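TSR3 (Vulcanisaeta distributa, PDB 5APG) probably transfers the aminocarboxypropyl group of S-adenosylmethionine to an N1-methylpseudouridine of 16S ribosomal RNA, the last step in making a hypermodified nucleotide. Local coordinates at residues V5-L10 with G27-V32; I43-T48 with R91-L96; S111-V116 with R134-G139. All coordinates share one frame; numbering follows the deposited sequence.

Contact 1 (V5-L10 with G27-V32); sequences VFIYRL and GFAQLV
Phe-6 and Gln-30 run side by side on one face of a parallel strand pair, the glutamine chain extended beyond CG beside the ring. Its NE2 comes in at the ring edge, in plane, 3.7 Å from CE2 of Phe-6, with the amide turned 75° from the ring. On the same face CG2 of Val-32 touches CB of Tyr-8. The backbone carbonyl oxygen of Val-32 separately meets the edge of the Tyr-8 ring. The opposite face carries Ile-7 and Leu-31. Here CG1 of Ile-7, trans to the carbonyl carbon (chi1 -60°), carries CD1 to within 3.8 Å of CB of Ala-29, while CG2 meets CD2 of Leu-31 at 4.0 Å.

Three backbone bonds hold these pairs in register: Gln-30 N to Val-5 O, Ile-7 N to Gln-30 O at 3.0 Å, and Val-32 N to Ile-7 O. Beyond them, water bridges link Val-5 N to Phe-28 O and Arg-9 N to Val-32 O. Helix 19-25, the crossover of this beta-alpha-beta unit, covers the Ile-7 face through Ala-20 and Val-24. Arg-9 turns its guanidinium away to a salt bridge with Asp-70. The edge strand is therefore held mainly by backbone hydrogen bonds, with waters bridging at both ends, and apolar contacts lie on both faces, those of Ile-7 and Leu-31 being covered by the helix.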
loop_
_atom_site.group_PDB
_atom_site.type_symbol
_atom_site.label_atom_id
_atom_site.label_comp_id
_atom_site.label_asym_id
_atom_site.label_seq_id
_atom_site.Cartn_x
_atom_site.Cartn_y
_atom_site.Cartn_z
ATOM N N VAL A 5 -1.090 6.651 10.838
ATOM C CA VAL A 5 -0.547 5.485 10.147
ATOM C C VAL A 5 0.362 4.694 11.084
ATOM O O VAL A 5 1.241 5.259 11.741
ATOM C CB VAL A 5 0.237 5.890 8.880
ATOM C CG1 VAL A 5 0.747 4.654 8.149
ATOM C CG2 VAL A 5 -0.637 6.736 7.962
ATOM N N PHE A 6 0.136 3.386 11.155
ATOM C CA PHE A 6 0.911 2.516 12.026
ATOM C C PHE A 6 1.579 1.413 11.213
ATOM O O PHE A 6 0.939 0.780 10.372
ATOM C CB PHE A 6 0.022 1.902 13.108
ATOM C CG PHE A 6 -0.660 2.915 13.979
ATOM C CD1 PHE A 6 -1.876 3.461 13.607
ATOM C CD2 PHE A 6 -0.085 3.318 15.173
ATOM C CE1 PHE A 6 -2.507 4.396 14.409
ATOM C CE2 PHE A 6 -0.710 4.254 15.982
ATOM C CZ PHE A 6 -1.923 4.793 15.598
ATOM N N ILE A 7 2.862 1.185 11.470
ATOM C CA ILE A 7 3.628 0.201 10.717
ATOM C C ILE A 7 4.328 -0.798 11.630
ATOM O O ILE A 7 5.045 -0.415 12.556
ATOM C CB ILE A 7 4.692 0.875 9.821
ATOM C CG1 ILE A 7 4.037 1.823 8.815
ATOM C CG2 ILE A 7 5.523 -0.178 9.091
ATOM C CD1 ILE A 7 5.040 2.636 8.001
ATOM N N TYR A 8 4.107 -2.082 11.377
ATOM C CA TYR A 8 4.953 -3.099 11.971
ATOM C C TYR A 8 6.005 -3.480 10.947
ATOM O O TYR A 8 5.679 -3.882 9.827
ATOM C CB TYR A 8 4.168 -4.334 12.409
ATOM C CG TYR A 8 5.090 -5.463 12.815
ATOM C CD1 TYR A 8 5.852 -5.375 13.973
ATOM C CD2 TYR A 8 5.225 -6.597 12.026
ATOM C CE1 TYR A 8 6.712 -6.392 14.344
ATOM C CE2 TYR A 8 6.082 -7.621 12.388
ATOM C CZ TYR A 8 6.822 -7.513 13.549
ATOM O OH TYR A 8 7.674 -8.529 13.913
ATOM N N ARG A 9 7.267 -3.339 11.328
ATOM C CA ARG A 9 8.357 -3.617 10.410
ATOM C C ARG A 9 9.115 -4.881 10.796
ATOM O O ARG A 9 9.579 -5.019 11.926
ATOM C CB ARG A 9 9.314 -2.428 10.351
ATOM C CG ARG A 9 10.532 -2.660 9.482
ATOM C CD ARG A 9 11.325 -1.380 9.288
ATOM N NE ARG A 9 12.761 -1.634 9.234
ATOM C CZ ARG A 9 13.395 -2.123 8.174
ATOM N NH1 ARG A 9 12.721 -2.414 7.070
ATOM N NH2 ARG A 9 14.706 -2.320 8.216
ATOM N N LEU A 10 9.226 -5.806 9.851
ATOM C CA LEU A 10 10.125 -6.939 10.011
ATOM C C LEU A 10 11.534 -6.486 9.661
ATOM O O LEU A 10 11.832 -6.216 8.497
ATOM C CB LEU A 10 9.702 -8.113 9.128
ATOM C CG LEU A 10 8.639 -9.051 9.696
ATOM C CD1 LEU A 10 8.261 -10.091 8.661
ATOM C CD2 LEU A 10 9.143 -9.717 10.964
ATOM N N GLY A 27 7.849 11.422 10.648
ATOM C CA GLY A 27 6.633 11.502 11.439
ATOM C C GLY A 27 5.310 11.285 10.720
ATOM O O GLY A 27 4.256 11.602 11.270
ATOM N N PHE A 28 5.352 10.749 9.501
ATOM C CA PHE A 28 4.123 10.401 8.782
ATOM C C PHE A 28 3.474 9.139 9.339
ATOM O O PHE A 28 2.287 8.889 9.131
ATOM C CB PHE A 28 4.399 10.200 7.292
ATOM C CG PHE A 28 4.669 11.474 6.544
ATOM C CD1 PHE A 28 3.656 12.394 6.330
ATOM C CD2 PHE A 28 5.927 11.736 6.025
ATOM C CE1 PHE A 28 3.895 13.560 5.621
ATOM C CE2 PHE A 28 6.175 12.900 5.317
ATOM C CZ PHE A 28 5.158 13.811 5.113
ATOM N N ALA A 29 4.272 8.336 10.028
ATOM C CA ALA A 29 3.796 7.083 10.593
ATOM C C ALA A 29 4.604 6.754 11.832
ATOM O O ALA A 29 5.668 7.333 12.061
ATOM C CB ALA A 29 3.899 5.959 9.571
ATOM N N GLN A 30 4.105 5.822 12.632
ATOM C CA GLN A 30 4.857 5.384 13.794
ATOM C C GLN A 30 5.031 3.868 13.773
ATOM O O GLN A 30 4.132 3.130 13.360
ATOM C CB GLN A 30 4.172 5.855 15.084
ATOM C CG GLN A 30 3.225 4.866 15.731
ATOM C CD GLN A 30 2.767 5.323 17.108
ATOM O OE1 GLN A 30 2.727 6.521 17.396
ATOM N NE2 GLN A 30 2.429 4.369 17.969
ATOM N N LEU A 31 6.212 3.410 14.174
ATOM C CA LEU A 31 6.471 1.980 14.293
ATOM C C LEU A 31 5.820 1.422 15.551
ATOM O O LEU A 31 5.761 2.095 16.581
ATOM C CB LEU A 31 7.975 1.697 14.325
ATOM C CG LEU A 31 8.772 1.827 13.028
ATOM C CD1 LEU A 31 10.212 1.386 13.258
ATOM C CD2 LEU A 31 8.136 1.007 11.922
ATOM N N VAL A 32 5.331 0.190 15.457
ATOM C CA VAL A 32 4.837 -0.536 16.622
ATOM C C VAL A 32 5.695 -1.784 16.801
ATOM O O VAL A 32 6.368 -2.211 15.864
ATOM C CB VAL A 32 3.350 -0.909 16.478
ATOM C CG1 VAL A 32 2.526 0.341 16.212
ATOM C CG2 VAL A 32 3.153 -1.921 15.352
HETATM O O HOH W 1 0.045 9.364 10.475
HETATM O O HOH W 2 8.241 -2.234 13.729
#

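Contact 2 (I43-T48 with R91-L96); sequences IILDPT and RRLPLL. With EEM ([(3S)-3-amino-4-hydroxy-4-oxo-butyl]-[[(2S,3S,4R,5R)-5-(6-aminopurin-9-yl)-3,4-dihydroxy-oxolan-2-yl]methyl]-methyl-selanium), chain D.
Leu-45 and Arg-91 form a single parallel bridge, an unusually short pairing that leads straight to the slot where the adenine of the bound selenium analogue of S-adenosylmethionine enters between Pro-47 and Leu-93. This is the cosubstrate site of a SPOUT fold, whose members characteristically bind S-adenosylmethionine at a knotted part of the chain. The bridge rests on two backbone bonds. Arg-91 N donates to Ile-44 O at 3.0 Å, and Asp-46 N donates to Arg-91 O at 2.9 Å. After it the chains stay close through Pro-47 and Arg-92, with Asp-46 O 3.3 Å from CA of Arg-92 but no further direct hydrogen bond, and they separate beyond these residues.

Pro-47 lays CB against one face of the adenine, 3.8 Å from its N1, and CD1 of Leu-93 comes over the other face, 4.0 Å from C6. With CG of Leu-93 trans to its carbonyl carbon (chi1 -72°), the branch turns to the base while the backbone reads its rim: Leu-93 N donates to adenine N1 over 3.1 Å, nearly straight at 167°.

Arg-92 extends away from the base, its NH1 in a salt bridge with Glu-161. The same NH1 also donates to Leu-93 O, which probably helps fix the turn of the loop. Asp-46 OD2 pairs with Arg-90. Asp-46 OD1 closes an Asx turn over Pro-47 by accepting Thr-48 N at 2.8 Å on its anti side, while Thr-48 OG1 donates to the same oxygen on the syn side, both from one face of the carboxylate.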
loop_
_atom_site.group_PDB
_atom_site.type_symbol
_atom_site.label_atom_id
_atom_site.label_comp_id
_atom_site.label_asym_id
_atom_site.label_seq_id
_atom_site.Cartn_x
_atom_site.Cartn_y
_atom_site.Cartn_z
ATOM N N ILE A 43 -8.001 -0.041 8.991
ATOM C CA ILE A 43 -7.671 -0.542 7.664
ATOM C C ILE A 43 -6.249 -1.081 7.700
ATOM O O ILE A 43 -5.336 -0.378 8.140
ATOM C CB ILE A 43 -7.756 0.561 6.578
ATOM C CG1 ILE A 43 -9.154 1.182 6.521
ATOM C CG2 ILE A 43 -7.351 0.005 5.213
ATOM C CD1 ILE A 43 -10.222 0.218 6.039
ATOM N N ILE A 44 -6.043 -2.315 7.247
ATOM C CA ILE A 44 -4.678 -2.772 7.024
ATOM C C ILE A 44 -4.480 -3.042 5.540
ATOM O O ILE A 44 -5.281 -3.728 4.892
ATOM C CB ILE A 44 -4.301 -4.030 7.869
ATOM C CG1 ILE A 44 -2.779 -4.223 7.863
ATOM C CG2 ILE A 44 -5.002 -5.309 7.374
ATOM C CD1 ILE A 44 -2.283 -5.306 8.810
ATOM N N LEU A 45 -3.435 -2.446 4.984
ATOM C CA LEU A 45 -3.075 -2.749 3.613
ATOM C C LEU A 45 -2.574 -4.182 3.583
ATOM O O LEU A 45 -1.832 -4.615 4.468
ATOM C CB LEU A 45 -2.027 -1.777 3.076
ATOM C CG LEU A 45 -2.474 -0.312 2.976
ATOM C CD1 LEU A 45 -1.427 0.512 2.251
ATOM C CD2 LEU A 45 -3.824 -0.189 2.285
ATOM N N ASP A 46 -3.012 -4.926 2.580
ATOM C CA ASP A 46 -2.683 -6.337 2.479
ATOM C C ASP A 46 -2.757 -6.726 1.015
ATOM O O ASP A 46 -3.849 -6.853 0.465
ATOM C CB ASP A 46 -3.647 -7.177 3.328
ATOM C CG ASP A 46 -3.288 -8.656 3.349
ATOM O OD1 ASP A 46 -2.565 -9.140 2.447
ATOM O OD2 ASP A 46 -3.749 -9.347 4.279
ATOM N N PRO A 47 -1.593 -6.912 0.378
ATOM C CA PRO A 47 -1.554 -7.246 -1.049
ATOM C C PRO A 47 -2.046 -8.659 -1.362
ATOM O O PRO A 47 -2.226 -8.966 -2.538
ATOM C CB PRO A 47 -0.068 -7.094 -1.396
ATOM C CG PRO A 47 0.634 -7.447 -0.126
ATOM C CD PRO A 47 -0.245 -6.885 0.976
ATOM N N THR A 48 -2.270 -9.490 -0.343
ATOM C CA THR A 48 -2.673 -10.878 -0.570
ATOM C C THR A 48 -4.183 -11.095 -0.618
ATOM O O THR A 48 -4.635 -12.175 -0.996
ATOM C CB THR A 48 -2.109 -11.828 0.519
ATOM O OG1 THR A 48 -2.771 -11.580 1.766
ATOM C CG2 THR A 48 -0.602 -11.635 0.681
ATOM N N ARG A 91 -7.486 -4.759 3.095
ATOM C CA ARG A 91 -7.717 -4.244 1.748
ATOM C C ARG A 91 -6.438 -4.237 0.915
ATOM O O ARG A 91 -5.390 -3.783 1.379
ATOM C CB ARG A 91 -8.292 -2.822 1.804
ATOM C CG ARG A 91 -9.675 -2.705 2.446
ATOM C CD ARG A 91 -10.745 -3.438 1.615
ATOM N NE ARG A 91 -12.090 -3.251 2.160
ATOM C CZ ARG A 91 -12.667 -4.062 3.043
ATOM N NH1 ARG A 91 -12.020 -5.132 3.499
ATOM N NH2 ARG A 91 -13.897 -3.804 3.475
ATOM N N ARG A 92 -6.518 -4.737 -0.314
ATOM C CA ARG A 92 -5.416 -4.547 -1.249
ATOM C C ARG A 92 -5.580 -3.175 -1.873
ATOM O O ARG A 92 -6.650 -2.572 -1.793
ATOM C CB ARG A 92 -5.385 -5.629 -2.339
ATOM C CG ARG A 92 -6.579 -5.609 -3.307
ATOM C CD ARG A 92 -6.301 -6.517 -4.510
ATOM N NE ARG A 92 -7.410 -6.604 -5.461
ATOM C CZ ARG A 92 -7.609 -5.760 -6.471
ATOM N NH1 ARG A 92 -6.788 -4.734 -6.656
ATOM N NH2 ARG A 92 -8.640 -5.934 -7.289
ATOM N N LEU A 93 -4.517 -2.667 -2.480
ATOM C CA LEU A 93 -4.653 -1.456 -3.264
ATOM C C LEU A 93 -5.169 -1.827 -4.642
ATOM O O LEU A 93 -4.857 -2.898 -5.152
ATOM C CB LEU A 93 -3.322 -0.710 -3.377
ATOM C CG LEU A 93 -2.853 -0.026 -2.095
ATOM C CD1 LEU A 93 -1.423 0.422 -2.273
ATOM C CD2 LEU A 93 -3.759 1.155 -1.753
ATOM N N PRO A 94 -5.976 -0.945 -5.242
ATOM C CA PRO A 94 -6.305 -1.112 -6.657
ATOM C C PRO A 94 -5.031 -1.044 -7.483
ATOM O O PRO A 94 -4.020 -0.503 -7.019
ATOM C CB PRO A 94 -7.243 0.067 -6.957
ATOM C CG PRO A 94 -7.031 1.026 -5.856
ATOM C CD PRO A 94 -6.650 0.221 -4.650
ATOM N N LEU A 95 -5.084 -1.581 -8.694
ATOM C CA LEU A 95 -3.891 -1.780 -9.502
ATOM C C LEU A 95 -3.224 -0.468 -9.896
ATOM O O LEU A 95 -3.841 0.393 -10.528
ATOM C CB LEU A 95 -4.239 -2.584 -10.755
ATOM C CG LEU A 95 -3.018 -3.000 -11.576
ATOM C CD1 LEU A 95 -2.179 -4.006 -10.802
ATOM C CD2 LEU A 95 -3.450 -3.564 -12.907
ATOM N N LEU A 96 -1.954 -0.333 -9.527
ATOM C CA LEU A 96 -1.185 0.868 -9.813
ATOM C C LEU A 96 0.201 0.490 -10.316
ATOM O O LEU A 96 0.660 -0.636 -10.121
ATOM C CB LEU A 96 -1.082 1.753 -8.566
ATOM C CG LEU A 96 -2.401 2.385 -8.113
ATOM C CD1 LEU A 96 -2.349 2.775 -6.636
ATOM C CD2 LEU A 96 -2.742 3.596 -8.974
HETATM C C2 EEM D . -1.636 -3.478 -0.716
HETATM N N3 EEM D . -0.588 -3.125 -0.036
HETATM C C4 EEM D . 0.557 -2.897 -0.654
HETATM C "C1'" EEM D . 2.173 -2.166 1.138
HETATM C "C2'" EEM D . 2.098 -3.483 1.950
HETATM C "C3'" EEM D . 3.395 -3.970 1.834
HETATM C "C4'" EEM D . 4.270 -2.950 1.811
HETATM C "C5'" EEM D . 5.411 -3.126 0.878
HETATM O O EEM D . 9.367 0.214 0.664
HETATM C C EEM D . 10.260 -0.575 0.801
HETATM O OXT EEM D . 11.302 -0.243 1.340
HETATM C CA EEM D . 10.092 -2.009 0.350
HETATM N N EEM D . 11.366 -2.662 0.450
HETATM C CB EEM D . 9.053 -2.625 1.276
HETATM C CG EEM D . 8.481 -3.941 0.793
HETATM SE SE EEM D . 6.743 -4.315 1.668
HETATM C CE EEM D . 6.144 -6.106 1.236
HETATM O "O4'" EEM D . 3.387 -1.797 1.127
HETATM O "O3'" EEM D . 3.682 -5.046 2.811
HETATM O "O2'" EEM D . 1.899 -3.007 3.285
HETATM N N9 EEM D . 1.783 -2.531 -0.251
HETATM C C8 EEM D . 2.526 -2.468 -1.339
HETATM N N7 EEM D . 1.840 -2.790 -2.412
HETATM C C5 EEM D . 0.581 -3.062 -2.025
HETATM N N1 EEM D . -1.667 -3.652 -2.021
HETATM C C6 EEM D . -0.591 -3.462 -2.726
HETATM N N6 EEM D . -0.586 -3.655 -4.121
#

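Contact 3 (S111-V116 with R134-G139); sequences STIEAV and RLYKWG. With EEM ([(3S)-3-amino-4-hydroxy-4-oxo-butyl]-[[(2S,3S,4R,5R)-5-(6-aminopurin-9-yl)-3,4-dihydroxy-oxolan-2-yl]methyl]-methyl-selanium), chain D.
The wall of the cosubstrate pocket where helix 112-122 begins is backed by a loop: Ser-111, Ile-113 and Glu-114 of the helix start meet Leu-135, Tyr-136 and Trp-138. Ile-113 touches all three loop side chains. Its CG1 lies trans to the backbone N (chi1 -171°), which carries CD1 to the edge of the Tyr-136 ring, in plane and 3.7 Å from CE2. The same methyl touches CB of Leu-135, while CG2, the other branch, approaches CH2 of the Trp-138 indole at 4.0 Å. Glu-114 crosses Trp-138 at about a right angle: its CG sits at the indole edge, in plane, 3.7 Å from CZ3, and its carboxylate is turned 69° from the ring. Within the loop the two aromatics support each other, Trp-138 CZ2 lying over the rim of one face of Tyr-136.

The helix starts with a capping box. Ser-111 OG accepts from Glu-114 N at 3.2 Å, and in return Glu-114 OE1 accepts from Ser-111 N at 3.0 Å. OE1 also accepts a hydrogen bond from Ser-111 OG at 2.7 Å; the two serine donors come from opposite faces of the carboxylate plane. Asn-100 adds a further bond to OE1 and the backbone N of Ala-99 one to OE2, so this buried carboxylate is held in a fixed rotation beside the indole.

On the pocket side the same helix end serves the ligand. Thr-112 N donates to a carboxylate oxygen of the bound cosubstrate analogue over 2.9 Å, where the N-terminal end of the helix would be expected to favour negative charge. One turn on, the methyl group of Ala-115 lies against the junction of adenine and ribose, and Thr-112 OG1 is hydrogen-bonded to OD1 of Asp-70.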
loop_
_atom_site.group_PDB
_atom_site.type_symbol
_atom_site.label_atom_id
_atom_site.label_comp_id
_atom_site.label_asym_id
_atom_site.label_seq_id
_atom_site.Cartn_x
_atom_site.Cartn_y
_atom_site.Cartn_z
ATOM N N SER A 111 6.381 0.068 -3.342
ATOM C CA SER A 111 7.119 0.311 -2.109
ATOM C C SER A 111 6.130 0.675 -1.011
ATOM O O SER A 111 4.987 1.043 -1.291
ATOM C CB SER A 111 8.150 1.429 -2.290
ATOM O OG SER A 111 7.522 2.694 -2.463
ATOM N N THR A 112 6.562 0.559 0.238
ATOM C CA THR A 112 5.695 0.887 1.358
ATOM C C THR A 112 5.230 2.345 1.267
ATOM O O THR A 112 4.058 2.643 1.502
ATOM C CB THR A 112 6.401 0.626 2.701
ATOM O OG1 THR A 112 6.688 -0.774 2.814
ATOM C CG2 THR A 112 5.515 1.049 3.876
ATOM N N ILE A 113 6.130 3.251 0.889
ATOM C CA ILE A 113 5.761 4.665 0.849
ATOM C C ILE A 113 4.777 4.952 -0.291
ATOM O O ILE A 113 3.873 5.774 -0.138
ATOM C CB ILE A 113 7.013 5.595 0.733
ATOM C CG1 ILE A 113 6.605 7.052 0.929
ATOM C CG2 ILE A 113 7.740 5.428 -0.605
ATOM C CD1 ILE A 113 7.775 8.001 1.207
ATOM N N GLU A 114 4.926 4.262 -1.420
ATOM C CA GLU A 114 3.990 4.424 -2.531
ATOM C C GLU A 114 2.616 3.892 -2.143
ATOM O O GLU A 114 1.583 4.452 -2.514
ATOM C CB GLU A 114 4.494 3.702 -3.785
ATOM C CG GLU A 114 5.623 4.424 -4.524
ATOM C CD GLU A 114 6.332 3.516 -5.513
ATOM O OE1 GLU A 114 6.843 2.463 -5.083
ATOM O OE2 GLU A 114 6.368 3.842 -6.719
ATOM N N ALA A 115 2.608 2.797 -1.397
ATOM C CA ALA A 115 1.356 2.209 -0.953
ATOM C C ALA A 115 0.617 3.124 0.010
ATOM O O ALA A 115 -0.600 3.284 -0.087
ATOM C CB ALA A 115 1.603 0.883 -0.313
ATOM N N VAL A 116 1.354 3.707 0.951
ATOM C CA VAL A 116 0.768 4.659 1.886
ATOM C C VAL A 116 0.181 5.843 1.120
ATOM O O VAL A 116 -0.955 6.247 1.359
ATOM C CB VAL A 116 1.810 5.155 2.917
ATOM C CG1 VAL A 116 1.288 6.369 3.687
ATOM C CG2 VAL A 116 2.182 4.022 3.879
ATOM N N ARG A 134 6.871 13.363 -1.709
ATOM C CA ARG A 134 7.954 14.316 -1.922
ATOM C C ARG A 134 9.209 13.968 -1.108
ATOM O O ARG A 134 10.261 14.564 -1.308
ATOM C CB ARG A 134 7.468 15.737 -1.613
ATOM C CG ARG A 134 6.591 16.314 -2.730
ATOM C CD ARG A 134 6.067 17.708 -2.408
ATOM N NE ARG A 134 7.146 18.678 -2.268
ATOM C CZ ARG A 134 6.964 19.949 -1.919
ATOM N NH1 ARG A 134 5.740 20.408 -1.689
ATOM N NH2 ARG A 134 8.006 20.764 -1.810
ATOM N N LEU A 135 9.109 12.977 -0.221
ATOM C CA LEU A 135 10.282 12.471 0.496
ATOM C C LEU A 135 11.301 11.798 -0.432
ATOM O O LEU A 135 12.448 11.582 -0.042
ATOM C CB LEU A 135 9.864 11.487 1.592
ATOM C CG LEU A 135 9.130 12.081 2.796
ATOM C CD1 LEU A 135 8.835 10.994 3.823
ATOM C CD2 LEU A 135 9.947 13.211 3.414
ATOM N N TYR A 136 10.878 11.458 -1.647
ATOM C CA TYR A 136 11.793 10.930 -2.662
ATOM C C TYR A 136 11.704 11.773 -3.930
ATOM O O TYR A 136 10.651 12.321 -4.243
ATOM C CB TYR A 136 11.483 9.455 -2.973
ATOM C CG TYR A 136 11.854 8.511 -1.847
ATOM C CD1 TYR A 136 13.149 8.016 -1.726
ATOM C CD2 TYR A 136 10.913 8.127 -0.897
ATOM C CE1 TYR A 136 13.497 7.160 -0.693
ATOM C CE2 TYR A 136 11.250 7.269 0.138
ATOM C CZ TYR A 136 12.542 6.789 0.234
ATOM O OH TYR A 136 12.876 5.942 1.266
ATOM N N LYS A 137 12.805 11.890 -4.660
ATOM C CA LYS A 137 12.776 12.710 -5.863
ATOM C C LYS A 137 11.835 12.095 -6.901
ATOM O O LYS A 137 11.193 12.820 -7.661
ATOM C CB LYS A 137 14.181 12.900 -6.443
ATOM C CG LYS A 137 14.818 11.659 -7.049
ATOM C CD LYS A 137 16.070 12.053 -7.826
ATOM C CE LYS A 137 16.967 10.864 -8.122
ATOM N NZ LYS A 137 18.248 11.307 -8.749
ATOM N N TRP A 138 11.731 10.766 -6.902
ATOM C CA TRP A 138 10.876 10.046 -7.854
ATOM C C TRP A 138 9.431 9.926 -7.363
ATOM O O TRP A 138 8.549 9.467 -8.094
ATOM C CB TRP A 138 11.445 8.645 -8.131
ATOM C CG TRP A 138 11.763 7.868 -6.878
ATOM C CD1 TRP A 138 12.991 7.724 -6.290
ATOM C CD2 TRP A 138 10.837 7.150 -6.052
ATOM N NE1 TRP A 138 12.884 6.960 -5.154
ATOM C CE2 TRP A 138 11.573 6.592 -4.986
ATOM C CE3 TRP A 138 9.457 6.921 -6.112
ATOM C CZ2 TRP A 138 10.976 5.825 -3.987
ATOM C CZ3 TRP A 138 8.865 6.155 -5.122
ATOM C CH2 TRP A 138 9.624 5.616 -4.072
ATOM N N GLY A 139 9.195 10.329 -6.120
ATOM C CA GLY A 139 7.891 10.182 -5.486
ATOM C C GLY A 139 6.692 10.777 -6.213
ATOM O O GLY A 139 5.731 10.064 -6.501
HETATM C C2 EEM D . -1.636 -3.478 -0.716
HETATM N N3 EEM D . -0.588 -3.125 -0.036
HETATM C C4 EEM D . 0.557 -2.897 -0.654
HETATM C "C1'" EEM D . 2.173 -2.166 1.138
HETATM C "C2'" EEM D . 2.098 -3.483 1.950
HETATM C "C3'" EEM D . 3.395 -3.970 1.834
HETATM C "C4'" EEM D . 4.270 -2.950 1.811
HETATM C "C5'" EEM D . 5.411 -3.126 0.878
HETATM O O EEM D . 9.367 0.214 0.664
HETATM C C EEM D . 10.260 -0.575 0.801
HETATM O OXT EEM D . 11.302 -0.243 1.340
HETATM C CA EEM D . 10.092 -2.009 0.350
HETATM N N EEM D . 11.366 -2.662 0.450
HETATM C CB EEM D . 9.053 -2.625 1.276
HETATM C CG EEM D . 8.481 -3.941 0.793
HETATM SE SE EEM D . 6.743 -4.315 1.668
HETATM C CE EEM D . 6.144 -6.106 1.236
HETATM O "O4'" EEM D . 3.387 -1.797 1.127
HETATM O "O3'" EEM D . 3.682 -5.046 2.811
HETATM O "O2'" EEM D . 1.899 -3.007 3.285
HETATM N N9 EEM D . 1.783 -2.531 -0.251
HETATM C C8 EEM D . 2.526 -2.468 -1.339
HETATM N N7 EEM D . 1.840 -2.790 -2.412
HETATM C C5 EEM D . 0.581 -3.062 -2.025
HETATM N N1 EEM D . -1.667 -3.652 -2.021
HETATM C C6 EEM D . -0.591 -3.462 -2.726
HETATM N N6 EEM D . -0.586 -3.655 -4.121
#

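In the fold
Along the chain the three contacts come in series, contact 1 closing before contact 2 opens and contact 2 before contact 3. Contacts 1 and 2 lie at opposite ends of one five-stranded parallel sheet, in the order 30-32, 5-9, 66-70, 43-45, 89-91; their centres are about 17 Å apart and they do not touch. Contact 3, about 15 and 16 Å from them centre to centre, joins both by packing: Phe-28 CE2 meets Leu-135 CD1 at 3.6 Å, and Leu-93 CD1 meets Ala-115 CA at 3.6 Å. Contacts 2 and 3 both touch the bound analogue, so strand ends with the loops that follow them, and a helix start, together supply part of its pocket.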